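Local coordinates for glyoxalase family protein, putative (Bacillus anthracis, PDB 2QQZ) that is of unknown function but belongs to the glyoxalase/bleomycin resistance/dioxygenase superfamily, whose members include metal-dependent enzymes and drug-binding resistance proteins, at residues Asp12-Ala17 with Gln58-Gly63; Ala74-Tyr79 with Asn117-Met122; Ile95-Asp100 with Ile107-Ser112. All blocks are in the same frame, centred on the assembly; numbering follows the deposited sequence.

How the contacts relate
Starting from the N terminus, strand 8-18 opens the first four-stranded sheet, and contact 1 closes a loop of 40 residues by setting strand 58-64 beside it. Helix 23-33 and strands 37-39 and 51-55 lie within that loop. The chain then enters the second sheet with strand 76-80, and contact 2 brings the last strand, 118-124, back against it. Contact 3 is nested inside this second loop: the hairpin of 98-100 with 106-112, its inner strand bonded to 118-124. No loops cross. Contacts 1 and 2 touch through N117 ND2, just before strand 118-124, bonded to A17 O, and through V14 on P76 and I60 on F78; contacts 1 and 3 lie about 20 Å apart, centre to centre.

Contact 1 of 3, residues Asp12-Ala17 with Gln58-Gly63; sequences DHVQVA and QEIHIG. With SO4 (sulfate ion), chain E.
H61 and H13 lie one over the other in an offset stack, their ring planes only 12° apart. The CE1 corner of H61 sits above the middle of the H13 ring, while H13 CD2 comes down over the rim of H61, 3.4 Å from its ND1. In H13 the ring is swung between the backbone N and the carbonyl carbon (chi1 68°), which brings it across the H61 side chain at about a right angle. H13 CB also lies over the H61 face, a CH-pi contact. Each imidazole has a carboxylate at its edge. H13 ND1 donates in its ring plane to the anti lone pair of D12 OD2 at 2.7 Å, and H61 NE2 donates to E59 OE1 at 2.8 Å. One water gives a hydrogen bond to both carboxylates, which should ease the repulsion between them. A second water links H61 ND1 to Q15 OE1.

The rings stand on one face of the parallel pairing between the first and last strands of a sheet of strand order 1-4-3-2, as in the βαβββ modules of the vicinal oxygen chelate fold. H61 N reaches V14 O at 2.9 Å in an almost straight bond (174°), and V16 N returns to H61 O at 2.8 Å; at the D12 end the bonds are long and weak.

V16 faces the opposite side of the sheet from the histidines. Its CG2 touches I60 CD1 at 3.5 Å, and its CB rests beside I62 CD1 at 3.7 Å; Y30 of helix 23-33 covers all three. The second subunit extends the sheet with an antiparallel strand along H13 to Q15. I11 N of that subunit bonds Q58 OE1, while Q58 NE2 makes a weak bond to O3 of a sulfate also held by N57 of both subunits.

Contact 2 of 3, residues Ala74-Tyr79 with Asn117-Met122; sequences AHPAFY and NRIEFM. With SO4 (sulfate ion), chain D.
The first and last strands of the chain's second 1-4-3-2 sheet run side by side here, a parallel pairing that repeats the one in the other half of this vicinal oxygen chelate fold, with P76-Y79 against R118-M122. E120 bonds through its N to P76 O and through its O to F78 N, the latter at 2.9 Å. On one face H75 and E120 are joined by a His-carboxylate bond: NE2 points in the ring plane at the anti lone pair of OE1, 2.6 Å away and nearly straight (175°). E120 has CG anti to the backbone N (chi1 172°) and an extended chain, which carries the carboxylate out to H75 and against A77 CB. E120 CB itself lies 3.3 Å from H75 NE2. R118 CG sits over one face of the H75 ring, toward its rim, in a CH-pi contact. Further along, CE of M122, a selenomethionine, lies 4.0 Å from Y79 CD1. On the other face of this strand pair the contacts are apolar: I119 CG2 meets the edge of the F78 ring at CE2, 3.5 Å away, and F121 lies obliquely to F78. A strand of the second subunit continues the sheet beyond P76-Y79. At the guanidinium edge of R118, NH1 and NH2 both donate to one oxygen, O1, of a sulfate that probably comes from the crystallisation liquor.

Contact 3 of 3, residues Ile95-Asp100 with Ile107-Ser112; sequences IEVIDD and IRFYVS
D100 and R108 lie side by side, pointing the same way, but their flat ends are turned nearly square to each other, carboxylate against guanidinium at 83°. R108 NH2 therefore comes down on D100 OD1 from above the carboxylate plane, at 2.8 Å and with a bent bond (139°); NE adds a weak one. The R108 chain runs extended from CG to NE, and Y110 of the same strand stands by, its OH over the centre of the guanidinium group and 3.3 Å from D100 OD2. The backbones form the antiparallel ladder of a beta hairpin, the outer edge of the second sheet: I98 and Y110 form a hydrogen-bonded pair, with Y110 N to I98 O at 2.8 Å. F109, on the other face, takes V97 CB against its CD1 at 3.8 Å, the two side chains crossing at a slant, and is covered by helix 83-92. D99 OD1 lies near F109 CB but makes its salt bridge to K87 of that helix. Since D100 OD1 also accepts from A102 N in the hairpin turn, two N-H groups, with a weak third from NE, meet at one oxygen, which probably draws negative charge onto OD1 and is consistent with an ionised carboxylate.

Contact 1 of 3, residues Asp12-Ala17 with Gln58-Gly63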
loop_
_atom_site.group_PDB
_atom_site.type_symbol
_atom_site.label_atom_id
_atom_site.label_comp_id
_atom_site.label_asym_id
_atom_site.label_seq_id
_atom_site.Cartn_x
_atom_site.Cartn_y
_atom_site.Cartn_z
ATOM N N ASP A 12 -0.383 -4.204 7.256
ATOM C CA ASP A 12 -1.546 -5.031 7.423
ATOM C C ASP A 12 -2.377 -5.079 6.122
ATOM O O ASP A 12 -2.819 -6.132 5.678
ATOM C CB ASP A 12 -2.396 -4.505 8.571
ATOM C CG ASP A 12 -3.652 -5.312 8.761
ATOM O OD1 ASP A 12 -3.606 -6.290 9.504
ATOM O OD2 ASP A 12 -4.673 -5.002 8.140
ATOM N N HIS A 13 -2.579 -3.924 5.523
ATOM C CA HIS A 13 -3.367 -3.864 4.300
ATOM C C HIS A 13 -3.105 -2.541 3.617
ATOM O O HIS A 13 -2.514 -1.653 4.192
ATOM C CB HIS A 13 -4.918 -4.058 4.558
ATOM C CG HIS A 13 -5.563 -2.940 5.315
ATOM N ND1 HIS A 13 -5.664 -2.946 6.692
ATOM C CD2 HIS A 13 -6.168 -1.808 4.900
ATOM C CE1 HIS A 13 -6.281 -1.850 7.097
ATOM N NE2 HIS A 13 -6.595 -1.139 6.026
ATOM N N VAL A 14 -3.532 -2.450 2.357
ATOM C CA VAL A 14 -3.589 -1.193 1.628
ATOM C C VAL A 14 -5.042 -0.902 1.259
ATOM O O VAL A 14 -5.821 -1.805 0.897
ATOM C CB VAL A 14 -2.691 -1.200 0.343
ATOM C CG1 VAL A 14 -1.252 -1.261 0.743
ATOM C CG2 VAL A 14 -3.047 -2.399 -0.619
ATOM N N GLN A 15 -5.410 0.358 1.404
ATOM C CA GLN A 15 -6.723 0.793 1.023
ATOM C C GLN A 15 -6.610 1.454 -0.350
ATOM O O GLN A 15 -5.892 2.429 -0.504
ATOM C CB GLN A 15 -7.307 1.741 2.083
ATOM C CG GLN A 15 -8.582 2.360 1.493
ATOM C CD GLN A 15 -9.715 2.371 2.433
ATOM O OE1 GLN A 15 -10.124 1.334 2.944
ATOM N NE2 GLN A 15 -10.239 3.544 2.683
ATOM N N VAL A 16 -7.309 0.910 -1.350
ATOM C CA VAL A 16 -7.352 1.429 -2.748
ATOM C C VAL A 16 -8.738 2.054 -2.960
ATOM O O VAL A 16 -9.745 1.473 -2.564
ATOM C CB VAL A 16 -7.156 0.246 -3.714
ATOM C CG1 VAL A 16 -7.390 0.616 -5.192
ATOM C CG2 VAL A 16 -5.752 -0.363 -3.510
ATOM N N ALA A 17 -8.792 3.251 -3.530
ATOM C CA ALA A 17 -10.082 3.943 -3.623
ATOM C C ALA A 17 -10.761 3.551 -4.938
ATOM O O ALA A 17 -10.080 3.113 -5.888
ATOM C CB ALA A 17 -9.882 5.411 -3.515
ATOM N N GLN A 58 -1.512 -10.487 3.912
ATOM C CA GLN A 58 -2.058 -9.147 3.811
ATOM C C GLN A 58 -3.451 -9.133 3.136
ATOM O O GLN A 58 -3.992 -10.197 2.714
ATOM C CB GLN A 58 -1.070 -8.206 3.074
ATOM C CG GLN A 58 0.242 -7.928 3.801
ATOM C CD GLN A 58 1.258 -9.044 3.616
ATOM O OE1 GLN A 58 1.510 -9.461 2.501
ATOM N NE2 GLN A 58 1.854 -9.533 4.712
ATOM N N GLU A 59 -4.042 -7.934 3.090
ATOM C CA GLU A 59 -5.334 -7.704 2.435
ATOM C C GLU A 59 -5.272 -6.459 1.562
ATOM O O GLU A 59 -4.441 -5.601 1.759
ATOM C CB GLU A 59 -6.461 -7.486 3.470
ATOM C CG GLU A 59 -6.470 -8.602 4.488
ATOM C CD GLU A 59 -7.405 -8.390 5.676
ATOM O OE1 GLU A 59 -7.882 -7.258 5.998
ATOM O OE2 GLU A 59 -7.656 -9.424 6.332
ATOM N N ILE A 60 -6.172 -6.379 0.593
ATOM C CA ILE A 60 -6.372 -5.134 -0.133
ATOM C C ILE A 60 -7.831 -4.757 0.134
ATOM O O ILE A 60 -8.693 -5.603 0.016
ATOM C CB ILE A 60 -6.016 -5.256 -1.671
ATOM C CG1 ILE A 60 -6.137 -3.881 -2.355
ATOM C CG2 ILE A 60 -6.901 -6.281 -2.392
ATOM C CD1 ILE A 60 -5.774 -3.898 -3.812
ATOM N N HIS A 61 -8.088 -3.515 0.549
ATOM C CA HIS A 61 -9.410 -3.084 0.865
ATOM C C HIS A 61 -9.785 -2.071 -0.231
ATOM O O HIS A 61 -9.147 -1.031 -0.391
ATOM C CB HIS A 61 -9.539 -2.410 2.246
ATOM C CG HIS A 61 -9.209 -3.297 3.401
ATOM N ND1 HIS A 61 -9.397 -2.896 4.708
ATOM C CD2 HIS A 61 -8.851 -4.607 3.455
ATOM C CE1 HIS A 61 -9.055 -3.886 5.513
ATOM N NE2 HIS A 61 -8.740 -4.940 4.780
ATOM N N ILE A 62 -10.822 -2.389 -0.990
ATOM C CA ILE A 62 -11.339 -1.433 -2.006
ATOM C C ILE A 62 -12.400 -0.616 -1.297
ATOM O O ILE A 62 -13.471 -1.147 -0.919
ATOM C CB ILE A 62 -11.911 -2.160 -3.249
ATOM C CG1 ILE A 62 -10.912 -3.202 -3.826
ATOM C CG2 ILE A 62 -12.366 -1.109 -4.252
ATOM C CD1 ILE A 62 -9.521 -2.533 -4.133
ATOM N N GLY A 63 -12.102 0.676 -1.090
ATOM C CA GLY A 63 -12.976 1.575 -0.363
ATOM C C GLY A 63 -13.604 2.586 -1.310
ATOM O O GLY A 63 -12.924 3.192 -2.183
HETATM S S SO4 E . 4.429 -11.620 6.074
HETATM O O1 SO4 E . 3.752 -10.988 7.211
HETATM O O2 SO4 E . 5.458 -12.501 6.604
HETATM O O3 SO4 E . 3.505 -12.338 5.201
HETATM O O4 SO4 E . 5.123 -10.694 5.203
HETATM O O HOH W 1 -7.565 -5.763 8.108
HETATM O O HOH W 2 -10.205 -0.495 5.539
#

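Contact 2 of 3, residues Ala74-Tyr79 with Asn117-Met122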
loop_
_atom_site.group_PDB
_atom_site.type_symbol
_atom_site.label_atom_id
_atom_site.label_comp_id
_atom_site.label_asym_id
_atom_site.label_seq_id
_atom_site.Cartn_x
_atom_site.Cartn_y
_atom_site.Cartn_z
ATOM N N ALA A 74 1.688 6.656 -7.513
ATOM C CA ALA A 74 1.864 5.929 -6.236
ATOM C C ALA A 74 0.899 4.730 -6.147
ATOM O O ALA A 74 -0.263 4.818 -6.512
ATOM C CB ALA A 74 1.605 6.849 -5.099
ATOM N N HIS A 75 1.392 3.582 -5.685
ATOM C CA HIS A 75 0.638 2.355 -5.747
ATOM C C HIS A 75 1.207 1.284 -4.783
ATOM O O HIS A 75 2.343 1.430 -4.302
ATOM C CB HIS A 75 0.717 1.842 -7.193
ATOM C CG HIS A 75 2.109 1.493 -7.617
ATOM N ND1 HIS A 75 3.022 2.442 -8.040
ATOM C CD2 HIS A 75 2.759 0.309 -7.645
ATOM C CE1 HIS A 75 4.164 1.851 -8.332
ATOM N NE2 HIS A 75 4.038 0.562 -8.081
ATOM N N PRO A 76 0.415 0.240 -4.483
ATOM C CA PRO A 76 0.876 -0.984 -3.851
ATOM C C PRO A 76 1.543 -1.942 -4.872
ATOM O O PRO A 76 1.126 -2.017 -6.070
ATOM C CB PRO A 76 -0.439 -1.605 -3.319
ATOM C CG PRO A 76 -1.458 -1.102 -4.358
ATOM C CD PRO A 76 -1.043 0.230 -4.719
ATOM N N ALA A 77 2.530 -2.699 -4.362
ATOM C CA ALA A 77 3.275 -3.687 -5.157
ATOM C C ALA A 77 3.163 -5.069 -4.499
ATOM O O ALA A 77 3.465 -5.245 -3.312
ATOM C CB ALA A 77 4.735 -3.269 -5.380
ATOM N N PHE A 78 2.646 -6.011 -5.288
ATOM C CA PHE A 78 2.362 -7.389 -4.862
ATOM C C PHE A 78 3.433 -8.326 -5.342
ATOM O O PHE A 78 3.863 -8.235 -6.478
ATOM C CB PHE A 78 1.015 -7.836 -5.403
ATOM C CG PHE A 78 -0.094 -6.998 -4.913
ATOM C CD1 PHE A 78 -0.651 -7.243 -3.662
ATOM C CD2 PHE A 78 -0.576 -5.953 -5.666
ATOM C CE1 PHE A 78 -1.699 -6.453 -3.189
ATOM C CE2 PHE A 78 -1.609 -5.147 -5.173
ATOM C CZ PHE A 78 -2.165 -5.402 -3.946
ATOM N N TYR A 79 3.880 -9.196 -4.443
ATOM C CA TYR A 79 4.867 -10.223 -4.775
ATOM C C TYR A 79 4.111 -11.394 -5.397
ATOM O O TYR A 79 3.061 -11.855 -4.837
ATOM C CB TYR A 79 5.681 -10.676 -3.546
ATOM C CG TYR A 79 6.935 -11.440 -3.984
ATOM C CD1 TYR A 79 8.144 -10.759 -4.166
ATOM C CD2 TYR A 79 6.889 -12.808 -4.312
ATOM C CE1 TYR A 79 9.287 -11.425 -4.589
ATOM C CE2 TYR A 79 8.058 -13.492 -4.774
ATOM C CZ TYR A 79 9.241 -12.768 -4.884
ATOM O OH TYR A 79 10.405 -13.340 -5.323
ATOM N N ASN A 117 -6.641 2.864 -11.097
ATOM C CA ASN A 117 -5.526 2.755 -10.106
ATOM C C ASN A 117 -4.412 1.836 -10.645
ATOM O O ASN A 117 -4.708 0.750 -11.187
ATOM C CB ASN A 117 -5.991 2.164 -8.759
ATOM C CG ASN A 117 -7.076 2.972 -8.113
ATOM O OD1 ASN A 117 -6.882 4.147 -7.786
ATOM N ND2 ASN A 117 -8.221 2.338 -7.891
ATOM N N ARG A 118 -3.177 2.309 -10.548
ATOM C CA ARG A 118 -1.979 1.489 -10.838
ATOM C C ARG A 118 -1.732 0.447 -9.735
ATOM O O ARG A 118 -1.795 0.753 -8.524
ATOM C CB ARG A 118 -0.771 2.372 -10.947
ATOM C CG ARG A 118 0.560 1.625 -11.129
ATOM C CD ARG A 118 1.583 2.597 -11.816
ATOM N NE ARG A 118 1.324 2.639 -13.268
ATOM C CZ ARG A 118 2.169 3.135 -14.182
ATOM N NH1 ARG A 118 3.330 3.680 -13.811
ATOM N NH2 ARG A 118 1.827 3.141 -15.464
ATOM N N ILE A 119 -1.422 -0.767 -10.165
ATOM C CA ILE A 119 -1.049 -1.890 -9.288
ATOM C C ILE A 119 0.235 -2.433 -9.934
ATOM O O ILE A 119 0.290 -2.532 -11.173
ATOM C CB ILE A 119 -2.090 -3.049 -9.388
ATOM C CG1 ILE A 119 -3.454 -2.548 -8.938
ATOM C CG2 ILE A 119 -1.624 -4.289 -8.579
ATOM C CD1 ILE A 119 -3.487 -2.021 -7.488
ATOM N N GLU A 120 1.220 -2.791 -9.108
ATOM C CA GLU A 120 2.454 -3.392 -9.581
ATOM C C GLU A 120 2.564 -4.833 -9.101
ATOM O O GLU A 120 2.129 -5.172 -7.973
ATOM C CB GLU A 120 3.610 -2.603 -9.022
ATOM C CG GLU A 120 5.016 -3.283 -9.308
ATOM C CD GLU A 120 6.121 -2.525 -8.632
ATOM O OE1 GLU A 120 5.881 -1.327 -8.273
ATOM O OE2 GLU A 120 7.215 -3.131 -8.422
ATOM N N PHE A 121 3.040 -5.702 -9.989
ATOM C CA PHE A 121 3.385 -7.082 -9.686
ATOM C C PHE A 121 4.878 -7.286 -9.896
ATOM O O PHE A 121 5.455 -6.805 -10.910
ATOM C CB PHE A 121 2.544 -7.995 -10.549
ATOM C CG PHE A 121 1.062 -7.825 -10.319
ATOM C CD1 PHE A 121 0.468 -8.274 -9.133
ATOM C CD2 PHE A 121 0.269 -7.185 -11.256
ATOM C CE1 PHE A 121 -0.892 -8.135 -8.918
ATOM C CE2 PHE A 121 -1.071 -7.026 -11.023
ATOM C CZ PHE A 121 -1.647 -7.503 -9.853
HETATM N N MSE A 122 5.535 -7.950 -8.928
HETATM C CA MSE A 122 6.972 -8.186 -9.012
HETATM C C MSE A 122 7.409 -9.560 -8.479
HETATM O O MSE A 122 6.737 -10.113 -7.645
HETATM C CB MSE A 122 7.711 -7.164 -8.176
HETATM C CG MSE A 122 7.239 -7.136 -6.727
HETATM SE SE MSE A 122 8.561 -6.016 -5.803
HETATM C CE MSE A 122 9.924 -7.419 -5.422
HETATM S S SO4 D . 4.460 5.969 -16.633
HETATM O O1 SO4 D . 4.470 4.525 -16.536
HETATM O O2 SO4 D . 5.379 6.593 -15.701
HETATM O O3 SO4 D . 4.840 6.255 -18.016
HETATM O O4 SO4 D . 3.143 6.514 -16.422
#

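Contact 3 of 3, residues Ile95-Asp100 with Ile107-Ser112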
loop_
_atom_site.group_PDB
_atom_site.type_symbol
_atom_site.label_atom_id
_atom_site.label_comp_id
_atom_site.label_asym_id
_atom_site.label_seq_id
_atom_site.Cartn_x
_atom_site.Cartn_y
_atom_site.Cartn_z
ATOM N N ILE A 95 -6.065 -8.077 -20.419
ATOM C CA ILE A 95 -5.511 -7.042 -19.544
ATOM C C ILE A 95 -4.238 -6.442 -20.127
ATOM O O ILE A 95 -3.329 -7.176 -20.529
ATOM C CB ILE A 95 -5.233 -7.591 -18.111
ATOM C CG1 ILE A 95 -6.525 -8.148 -17.504
ATOM C CG2 ILE A 95 -4.628 -6.510 -17.225
ATOM C CD1 ILE A 95 -7.647 -7.077 -17.407
ATOM N N GLU A 96 -4.166 -5.116 -20.174
ATOM C CA GLU A 96 -2.971 -4.437 -20.670
ATOM C C GLU A 96 -1.871 -4.387 -19.595
ATOM O O GLU A 96 -2.112 -3.941 -18.465
ATOM C CB GLU A 96 -3.322 -3.023 -21.158
ATOM C CG GLU A 96 -4.257 -2.963 -22.381
ATOM C CD GLU A 96 -3.542 -3.110 -23.743
ATOM O OE1 GLU A 96 -2.288 -3.230 -23.806
ATOM O OE2 GLU A 96 -4.252 -3.103 -24.774
ATOM N N VAL A 97 -0.666 -4.838 -19.947
ATOM C CA VAL A 97 0.468 -4.797 -19.007
ATOM C C VAL A 97 1.589 -3.863 -19.458
ATOM O O VAL A 97 1.885 -3.731 -20.661
ATOM C CB VAL A 97 1.030 -6.193 -18.620
ATOM C CG1 VAL A 97 -0.085 -7.204 -18.435
ATOM C CG2 VAL A 97 2.049 -6.667 -19.635
ATOM N N ILE A 98 2.183 -3.176 -18.501
ATOM C CA ILE A 98 3.255 -2.256 -18.788
ATOM C C ILE A 98 4.479 -2.742 -18.036
ATOM O O ILE A 98 4.566 -2.609 -16.814
ATOM C CB ILE A 98 2.925 -0.794 -18.374
ATOM C CG1 ILE A 98 1.692 -0.287 -19.139
ATOM C CG2 ILE A 98 4.165 0.136 -18.611
ATOM C CD1 ILE A 98 1.244 1.050 -18.691
ATOM N N ASP A 99 5.429 -3.297 -18.784
ATOM C CA ASP A 99 6.648 -3.885 -18.210
ATOM C C ASP A 99 7.529 -2.767 -17.654
ATOM O O ASP A 99 7.409 -1.607 -18.073
ATOM C CB ASP A 99 7.397 -4.700 -19.266
ATOM C CG ASP A 99 6.691 -6.004 -19.604
ATOM O OD1 ASP A 99 6.321 -6.794 -18.704
ATOM O OD2 ASP A 99 6.510 -6.257 -20.819
ATOM N N ASP A 100 8.394 -3.104 -16.698
ATOM C CA ASP A 100 9.370 -2.154 -16.201
ATOM C C ASP A 100 10.727 -2.833 -15.982
ATOM O O ASP A 100 10.813 -3.841 -15.268
ATOM C CB ASP A 100 8.900 -1.540 -14.890
ATOM C CG ASP A 100 9.800 -0.423 -14.449
ATOM O OD1 ASP A 100 10.977 -0.684 -14.080
ATOM O OD2 ASP A 100 9.323 0.714 -14.521
ATOM N N ILE A 107 11.795 -8.768 -11.723
ATOM C CA ILE A 107 10.919 -8.706 -12.866
ATOM C C ILE A 107 9.672 -8.049 -12.362
ATOM O O ILE A 107 9.176 -8.381 -11.269
ATOM C CB ILE A 107 10.584 -10.137 -13.392
ATOM C CG1 ILE A 107 11.883 -10.826 -13.815
ATOM C CG2 ILE A 107 9.537 -10.097 -14.548
ATOM C CD1 ILE A 107 11.738 -12.300 -14.260
ATOM N N ARG A 108 9.114 -7.136 -13.137
ATOM C CA ARG A 108 7.908 -6.485 -12.654
ATOM C C ARG A 108 7.160 -5.771 -13.747
ATOM O O ARG A 108 7.708 -5.449 -14.803
ATOM C CB ARG A 108 8.281 -5.509 -11.551
ATOM C CG ARG A 108 9.032 -4.308 -12.039
ATOM C CD ARG A 108 9.371 -3.461 -10.873
ATOM N NE ARG A 108 10.221 -2.366 -11.370
ATOM C CZ ARG A 108 10.529 -1.258 -10.697
ATOM N NH1 ARG A 108 10.076 -1.062 -9.458
ATOM N NH2 ARG A 108 11.318 -0.366 -11.271
ATOM N N PHE A 109 5.901 -5.497 -13.486
ATOM C CA PHE A 109 5.063 -4.819 -14.471
ATOM C C PHE A 109 3.868 -4.183 -13.768
ATOM O O PHE A 109 3.510 -4.576 -12.616
ATOM C CB PHE A 109 4.606 -5.787 -15.574
ATOM C CG PHE A 109 3.672 -6.888 -15.114
ATOM C CD1 PHE A 109 2.296 -6.685 -15.091
ATOM C CD2 PHE A 109 4.167 -8.126 -14.722
ATOM C CE1 PHE A 109 1.437 -7.693 -14.712
ATOM C CE2 PHE A 109 3.311 -9.162 -14.309
ATOM C CZ PHE A 109 1.959 -8.946 -14.283
ATOM N N TYR A 110 3.229 -3.232 -14.458
ATOM C CA TYR A 110 2.080 -2.520 -13.893
ATOM C C TYR A 110 0.868 -2.873 -14.706
ATOM O O TYR A 110 0.960 -3.143 -15.900
ATOM C CB TYR A 110 2.276 -1.014 -13.978
ATOM C CG TYR A 110 3.595 -0.534 -13.478
ATOM C CD1 TYR A 110 3.940 -0.692 -12.136
ATOM C CD2 TYR A 110 4.480 0.146 -14.313
ATOM C CE1 TYR A 110 5.156 -0.245 -11.643
ATOM C CE2 TYR A 110 5.712 0.629 -13.809
ATOM C CZ TYR A 110 6.037 0.406 -12.491
ATOM O OH TYR A 110 7.230 0.859 -11.928
ATOM N N VAL A 111 -0.275 -2.831 -14.053
ATOM C CA VAL A 111 -1.562 -2.841 -14.718
ATOM C C VAL A 111 -2.390 -1.726 -14.066
ATOM O O VAL A 111 -2.039 -1.226 -12.990
ATOM C CB VAL A 111 -2.269 -4.207 -14.576
ATOM C CG1 VAL A 111 -1.350 -5.325 -14.974
ATOM C CG2 VAL A 111 -2.725 -4.433 -13.139
ATOM N N SER A 112 -3.476 -1.346 -14.704
ATOM C CA SER A 112 -4.485 -0.481 -14.107
ATOM C C SER A 112 -5.705 -1.338 -13.740
ATOM O O SER A 112 -6.147 -2.194 -14.515
ATOM C CB SER A 112 -4.926 0.611 -15.090
ATOM O OG SER A 112 -3.832 1.495 -15.367
HETATM O O HOH W 3 -3.735 -2.240 -17.328
HETATM O O HOH W 4 12.596 -3.879 -13.082
HETATM O O HOH W 5 10.539 -6.645 -15.725
#